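Side-chain contacts in UDP-4-amino-4,6-dideoxy-N-acetyl-beta-L-altrosamine transaminase (Helicobacter pylori, PDB 2FNU), which transfers an amino group from glutamate to a UDP-linked 4-keto sugar, using pyridoxal phosphate, in the second step of pseudaminic acid biosynthesis for flagellin modification: residues V135-V140 with L149-D154; K123-V128 with Q141-K146. All blocks are in the same frame, centred on the assembly; numbering follows the deposited sequence.

Contact 1. Residues V135-V140 with L149-D154; sequences VEVESV and LSFLSD. With PMP (4'-deoxy-4'-aminopyridoxal-5'-phosphate), chain E.
The F151 ring carries V140 CG1 over one face, while V137 O comes up to it obliquely. This is the packing of helix 137-146 on strand 150-154, the second half of a beta-alpha-beta crossover in the large sheet of a DegT/DnrJ/EryC1 aminotransferase. The V140 methyl stands 3.6 Å above the ring plane, displaced from the middle toward the rim, and lies 3.7 Å from F151 CD2 and equally close to CE2. Its line to the ring centroid is only 16° off the normal, which makes it a clear CH-pi contact. The two side chains cross at about a right angle. F151 extends from the strand under the first turn of the helix because its chi1 of 173° sets CG opposite the backbone N. V137 adds a looser apolar contact, its CG1 being 4.4 Å from F151 CE1. Q141 and C144 of the same helix and S127 of the neighbouring strand also touch the F151 side chain, which is buried.

The helix starts just ahead of these valines. E136 occupies the N-cap position and is the centre of an inverse gamma turn, closed by a weak bond from V137 N to V135 O; E136 O accepts V140 N at 3.2 Å.

While F151 turns to the helix, its neighbour L152 packs against Y64 of helix 56-66. At the end of the strand D154 serves the cofactor, as the corresponding aspartate does in other fold type I pyridoxal phosphate enzymes. T87 OG1 hydrogen-bonds to OD1 and S156 OG to OD2, so both carboxylate oxygens are positioned from a second shell, and D154 OD1 lies 2.7 Å from the pyridine nitrogen N1 of PMP.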
loop_
_atom_site.group_PDB
_atom_site.type_symbol
_atom_site.label_atom_id
_atom_site.label_comp_id
_atom_site.label_asym_id
_atom_site.label_seq_id
_atom_site.Cartn_x
_atom_site.Cartn_y
_atom_site.Cartn_z
ATOM N N VAL B 135 -15.428 -22.236 -2.159
ATOM C CA VAL B 135 -16.369 -22.679 -1.137
ATOM C C VAL B 135 -17.712 -23.023 -1.774
ATOM O O VAL B 135 -17.904 -22.853 -2.992
ATOM C CB VAL B 135 -16.576 -21.589 -0.077
ATOM C CG1 VAL B 135 -15.219 -21.166 0.511
ATOM C CG2 VAL B 135 -17.301 -20.363 -0.681
ATOM N N GLU B 136 -18.641 -23.520 -0.952
ATOM C CA GLU B 136 -19.968 -23.879 -1.429
ATOM C C GLU B 136 -20.816 -22.626 -1.587
ATOM O O GLU B 136 -21.596 -22.233 -0.703
ATOM C CB GLU B 136 -20.605 -24.908 -0.487
ATOM C CG GLU B 136 -20.050 -26.303 -0.698
ATOM C CD GLU B 136 -20.311 -26.795 -2.112
ATOM O OE1 GLU B 136 -19.347 -27.150 -2.812
ATOM O OE2 GLU B 136 -21.482 -26.762 -2.544
ATOM N N VAL B 137 -20.617 -21.977 -2.729
ATOM C CA VAL B 137 -21.129 -20.640 -2.960
ATOM C C VAL B 137 -22.661 -20.532 -2.852
ATOM O O VAL B 137 -23.169 -19.586 -2.249
ATOM C CB VAL B 137 -20.610 -20.107 -4.331
ATOM C CG1 VAL B 137 -21.521 -19.027 -4.887
ATOM C CG2 VAL B 137 -19.156 -19.605 -4.182
ATOM N N GLU B 138 -23.390 -21.477 -3.442
ATOM C CA GLU B 138 -24.852 -21.344 -3.462
ATOM C C GLU B 138 -25.423 -21.393 -2.048
ATOM O O GLU B 138 -26.287 -20.591 -1.680
ATOM C CB GLU B 138 -25.482 -22.425 -4.327
ATOM C CG GLU B 138 -26.956 -22.172 -4.625
ATOM C CD GLU B 138 -27.492 -23.058 -5.740
ATOM O OE1 GLU B 138 -28.710 -23.340 -5.726
ATOM O OE2 GLU B 138 -26.705 -23.461 -6.629
ATOM N N SER B 139 -24.895 -22.320 -1.254
ATOM C CA SER B 139 -25.303 -22.433 0.140
ATOM C C SER B 139 -25.101 -21.124 0.917
ATOM O O SER B 139 -26.006 -20.665 1.632
ATOM C CB SER B 139 -24.538 -23.582 0.793
ATOM O OG SER B 139 -24.955 -23.747 2.133
ATOM N N VAL B 140 -23.913 -20.524 0.768
ATOM C CA VAL B 140 -23.580 -19.311 1.518
ATOM C C VAL B 140 -24.408 -18.108 1.023
ATOM O O VAL B 140 -24.847 -17.272 1.835
ATOM C CB VAL B 140 -22.061 -19.014 1.448
ATOM C CG1 VAL B 140 -21.721 -17.725 2.181
ATOM C CG2 VAL B 140 -21.250 -20.198 2.038
ATOM N N LEU B 149 -27.530 -10.660 5.532
ATOM C CA LEU B 149 -26.095 -10.443 5.727
ATOM C C LEU B 149 -25.430 -10.242 4.382
ATOM O O LEU B 149 -25.903 -10.752 3.369
ATOM C CB LEU B 149 -25.452 -11.675 6.361
ATOM C CG LEU B 149 -26.151 -12.310 7.560
ATOM C CD1 LEU B 149 -25.409 -13.573 8.015
ATOM C CD2 LEU B 149 -26.270 -11.304 8.683
ATOM N N SER B 150 -24.294 -9.537 4.388
ATOM C CA SER B 150 -23.473 -9.446 3.189
ATOM C C SER B 150 -22.553 -10.649 3.094
ATOM O O SER B 150 -21.930 -11.038 4.085
ATOM C CB SER B 150 -22.622 -8.180 3.225
ATOM O OG SER B 150 -23.449 -7.028 3.191
ATOM N N PHE B 151 -22.480 -11.216 1.889
ATOM C CA PHE B 151 -21.522 -12.290 1.567
ATOM C C PHE B 151 -20.270 -11.633 0.988
ATOM O O PHE B 151 -20.329 -11.026 -0.080
ATOM C CB PHE B 151 -22.186 -13.258 0.568
ATOM C CG PHE B 151 -21.291 -14.338 0.008
ATOM C CD1 PHE B 151 -21.657 -14.983 -1.167
ATOM C CD2 PHE B 151 -20.127 -14.749 0.657
ATOM C CE1 PHE B 151 -20.859 -15.997 -1.719
ATOM C CE2 PHE B 151 -19.324 -15.765 0.099
ATOM C CZ PHE B 151 -19.707 -16.382 -1.084
ATOM N N LEU B 152 -19.154 -11.740 1.710
ATOM C CA LEU B 152 -17.870 -11.207 1.245
ATOM C C LEU B 152 -16.924 -12.387 1.042
ATOM O O LEU B 152 -16.927 -13.331 1.826
ATOM C CB LEU B 152 -17.269 -10.222 2.255
ATOM C CG LEU B 152 -18.207 -9.109 2.748
ATOM C CD1 LEU B 152 -17.555 -8.271 3.847
ATOM C CD2 LEU B 152 -18.642 -8.242 1.569
ATOM N N SER B 153 -16.138 -12.353 -0.031
ATOM C CA SER B 153 -15.299 -13.505 -0.373
ATOM C C SER B 153 -13.821 -13.118 -0.437
ATOM O O SER B 153 -13.449 -12.304 -1.285
ATOM C CB SER B 153 -15.727 -14.066 -1.730
ATOM O OG SER B 153 -14.976 -15.237 -2.095
ATOM N N ASP B 154 -13.002 -13.679 0.455
ATOM C CA ASP B 154 -11.550 -13.565 0.318
ATOM C C ASP B 154 -11.079 -14.665 -0.635
ATOM O O ASP B 154 -10.791 -15.804 -0.228
ATOM C CB ASP B 154 -10.842 -13.640 1.682
ATOM C CG ASP B 154 -9.345 -13.446 1.548
ATOM O OD1 ASP B 154 -8.667 -13.312 2.581
ATOM O OD2 ASP B 154 -8.859 -13.410 0.382
HETATM N N1 PMP E . -5.994 -13.482 2.312
HETATM C C2 PMP E . -5.406 -14.694 2.058
HETATM C C2A PMP E . -6.274 -15.930 2.047
HETATM C C3 PMP E . -4.028 -14.748 1.808
HETATM O O3 PMP E . -3.426 -15.939 1.520
HETATM C C4 PMP E . -3.244 -13.570 1.839
HETATM C C4A PMP E . -1.742 -13.609 1.658
HETATM N N4A PMP E . -1.151 -14.818 2.189
HETATM C C5 PMP E . -3.884 -12.342 2.037
HETATM C C6 PMP E . -5.267 -12.323 2.212
HETATM C C5A PMP E . -3.118 -11.031 2.041
HETATM O O4P PMP E . -2.811 -10.730 0.693
HETATM P P PMP E . -1.590 -9.729 0.354
HETATM O O1P PMP E . -0.326 -10.519 0.594
HETATM O O2P PMP E . -1.744 -9.421 -1.106
HETATM O O3P PMP E . -1.707 -8.496 1.207
#

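Contact 2. Residues K123-V128 with Q141-K146; sequences KAIVSV and QKLCKK
I125 has CG1 anti to its carbonyl carbon (chi1 -59°), and the chain then runs on fully extended (chi2 -179°), which carries CD1 from the strand out to L143 and C144 on the helix. C144 answers with a similar first torsion: SG is also anti to the carbonyl carbon (chi1 -75°), beside the backbone N. The sulfur therefore lies alongside the CG1 branch of the isoleucine instead of meeting it at a single point, with SG 3.8 Å from I125 CD1, and 4.0 Å from I125 CB at the root of the side chain. L143 approaches differently. One of its two methyls, CD2, touches I125 CD1 at 4.1 Å, and the two side chains cross at about a right angle, so the end of the isoleucine is shared between a sulfur and a methyl.

The contact packs helix 137-146 against strand 122-128, from which the chain leaves to enter the crossover helix of a beta-alpha-beta unit. I125 and C144 mark the closest backbone approach, 7.4 Å between their CA atoms. Around them, I78 of strand 76-79 touches I125, L114 lies against L143, and C144 also faces the neighbouring strand 150-154.

The helix is amphipathic here. K142, K145 and K146 are exposed, and two of them find acidic partners: K142 NZ forms a salt bridge with E138 and K146 NZ with E115. L143 and C144, which touch the strand, are buried, as is I125.

No hydrogen bond crosses between helix and strand. The thiol of C144 acts toward I125 as an apolar group, so I125, L143 and C144 are held together by close van der Waals packing and burial of apolar surface, without a directional bond between them.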
loop_
_atom_site.group_PDB
_atom_site.type_symbol
_atom_site.label_atom_id
_atom_site.label_comp_id
_atom_site.label_asym_id
_atom_site.label_seq_id
_atom_site.Cartn_x
_atom_site.Cartn_y
_atom_site.Cartn_z
ATOM N N LYS B 123 -23.345 -9.178 10.854
ATOM C CA LYS B 123 -23.392 -8.247 9.731
ATOM C C LYS B 123 -23.067 -8.910 8.384
ATOM O O LYS B 123 -23.605 -8.531 7.342
ATOM C CB LYS B 123 -22.400 -7.104 9.990
ATOM C CG LYS B 123 -22.430 -6.019 8.936
ATOM C CD LYS B 123 -23.745 -5.228 8.989
ATOM C CE LYS B 123 -23.761 -4.170 7.903
ATOM N NZ LYS B 123 -25.004 -3.343 7.922
ATOM N N ALA B 124 -22.177 -9.892 8.402
ATOM C CA ALA B 124 -21.697 -10.479 7.156
ATOM C C ALA B 124 -21.057 -11.819 7.422
ATOM O O ALA B 124 -20.785 -12.155 8.587
ATOM C CB ALA B 124 -20.647 -9.540 6.495
ATOM N N ILE B 125 -20.801 -12.552 6.337
ATOM C CA ILE B 125 -19.976 -13.762 6.393
ATOM C C ILE B 125 -18.808 -13.558 5.423
ATOM O O ILE B 125 -19.044 -13.162 4.280
ATOM C CB ILE B 125 -20.781 -15.025 6.016
ATOM C CG1 ILE B 125 -21.968 -15.186 6.984
ATOM C CG2 ILE B 125 -19.875 -16.275 6.005
ATOM C CD1 ILE B 125 -22.828 -16.421 6.715
ATOM N N VAL B 126 -17.572 -13.810 5.879
ATOM C CA VAL B 126 -16.404 -13.752 4.986
ATOM C C VAL B 126 -15.844 -15.169 4.838
ATOM O O VAL B 126 -15.325 -15.729 5.806
ATOM C CB VAL B 126 -15.282 -12.831 5.542
ATOM C CG1 VAL B 126 -14.023 -12.918 4.646
ATOM C CG2 VAL B 126 -15.778 -11.388 5.648
ATOM N N SER B 127 -15.970 -15.742 3.641
ATOM C CA SER B 127 -15.389 -17.052 3.349
ATOM C C SER B 127 -14.043 -16.878 2.639
ATOM O O SER B 127 -13.739 -15.792 2.130
ATOM C CB SER B 127 -16.334 -17.891 2.474
ATOM O OG SER B 127 -16.637 -17.201 1.262
ATOM N N VAL B 128 -13.275 -17.961 2.603
ATOM C CA VAL B 128 -11.980 -18.004 1.922
ATOM C C VAL B 128 -11.940 -19.246 1.030
ATOM O O VAL B 128 -12.285 -20.353 1.475
ATOM C CB VAL B 128 -10.843 -18.125 2.957
ATOM C CG1 VAL B 128 -9.478 -18.366 2.276
ATOM C CG2 VAL B 128 -10.804 -16.859 3.808
ATOM N N GLN B 141 -24.584 -17.999 -0.299
ATOM C CA GLN B 141 -25.430 -16.945 -0.888
ATOM C C GLN B 141 -26.843 -16.971 -0.287
ATOM O O GLN B 141 -27.369 -15.944 0.162
ATOM C CB GLN B 141 -25.562 -17.144 -2.397
ATOM C CG GLN B 141 -24.349 -16.728 -3.241
ATOM C CD GLN B 141 -24.558 -17.013 -4.719
ATOM O OE1 GLN B 141 -25.237 -17.994 -5.097
ATOM N NE2 GLN B 141 -23.960 -16.171 -5.577
ATOM N N LYS B 142 -27.413 -18.170 -0.265
ATOM C CA LYS B 142 -28.791 -18.339 0.203
ATOM C C LYS B 142 -28.894 -18.016 1.673
ATOM O O LYS B 142 -29.844 -17.346 2.108
ATOM C CB LYS B 142 -29.285 -19.754 -0.061
ATOM C CG LYS B 142 -29.640 -19.972 -1.523
ATOM C CD LYS B 142 -30.178 -21.372 -1.737
ATOM C CE LYS B 142 -30.567 -21.581 -3.196
ATOM N NZ LYS B 142 -30.826 -23.024 -3.466
ATOM N N LEU B 143 -27.910 -18.474 2.445
ATOM C CA LEU B 143 -27.911 -18.166 3.874
ATOM C C LEU B 143 -27.812 -16.667 4.177
ATOM O O LEU B 143 -28.493 -16.130 5.066
ATOM C CB LEU B 143 -26.793 -18.928 4.568
ATOM C CG LEU B 143 -26.832 -18.851 6.096
ATOM C CD1 LEU B 143 -28.081 -19.516 6.679
ATOM C CD2 LEU B 143 -25.589 -19.471 6.738
ATOM N N CYS B 144 -26.932 -15.980 3.453
ATOM C CA CYS B 144 -26.752 -14.551 3.655
ATOM C C CYS B 144 -28.008 -13.778 3.256
ATOM O O CYS B 144 -28.415 -12.853 3.946
ATOM C CB CYS B 144 -25.532 -14.064 2.867
ATOM S SG CYS B 144 -23.938 -14.529 3.640
ATOM N N LYS B 145 -28.631 -14.172 2.147
ATOM C CA LYS B 145 -29.876 -13.526 1.717
ATOM C C LYS B 145 -30.940 -13.751 2.794
ATOM O O LYS B 145 -31.628 -12.817 3.203
ATOM C CB LYS B 145 -30.333 -14.076 0.369
ATOM C CG LYS B 145 -31.551 -13.369 -0.198
ATOM C CD LYS B 145 -31.831 -13.829 -1.608
ATOM C CE LYS B 145 -32.993 -13.044 -2.206
ATOM N NZ LYS B 145 -33.225 -13.416 -3.633
ATOM N N LYS B 146 -31.034 -14.989 3.289
ATOM C CA LYS B 146 -32.052 -15.325 4.294
ATOM C C LYS B 146 -31.931 -14.421 5.523
ATOM O O LYS B 146 -32.940 -13.954 6.058
ATOM C CB LYS B 146 -31.937 -16.807 4.690
ATOM C CG LYS B 146 -32.855 -17.250 5.836
ATOM C CD LYS B 146 -32.605 -18.716 6.207
ATOM C CE LYS B 146 -33.552 -19.151 7.320
ATOM N NZ LYS B 146 -33.326 -20.571 7.689
#

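Overall arrangement
Contacts 1 and 2 are the two sides of one crossover: helix 137-146 leans on strand 150-154 through its first turn and on strand 122-128 further along. Their centres are about 5 Å apart, and their segments alternate along the chain. The two strands are parallel neighbours, with D154 N 2.8 Å from S127 O in a probable hydrogen bond; another joins L149 N to C144 O, also at 2.8 Å, where the chain leaves the helix. Side-chain packing in both contacts lies away from the active site, but the strands lead to it: D154 of contact 1 and V128 of contact 2, at the strand ends, both touch PMP.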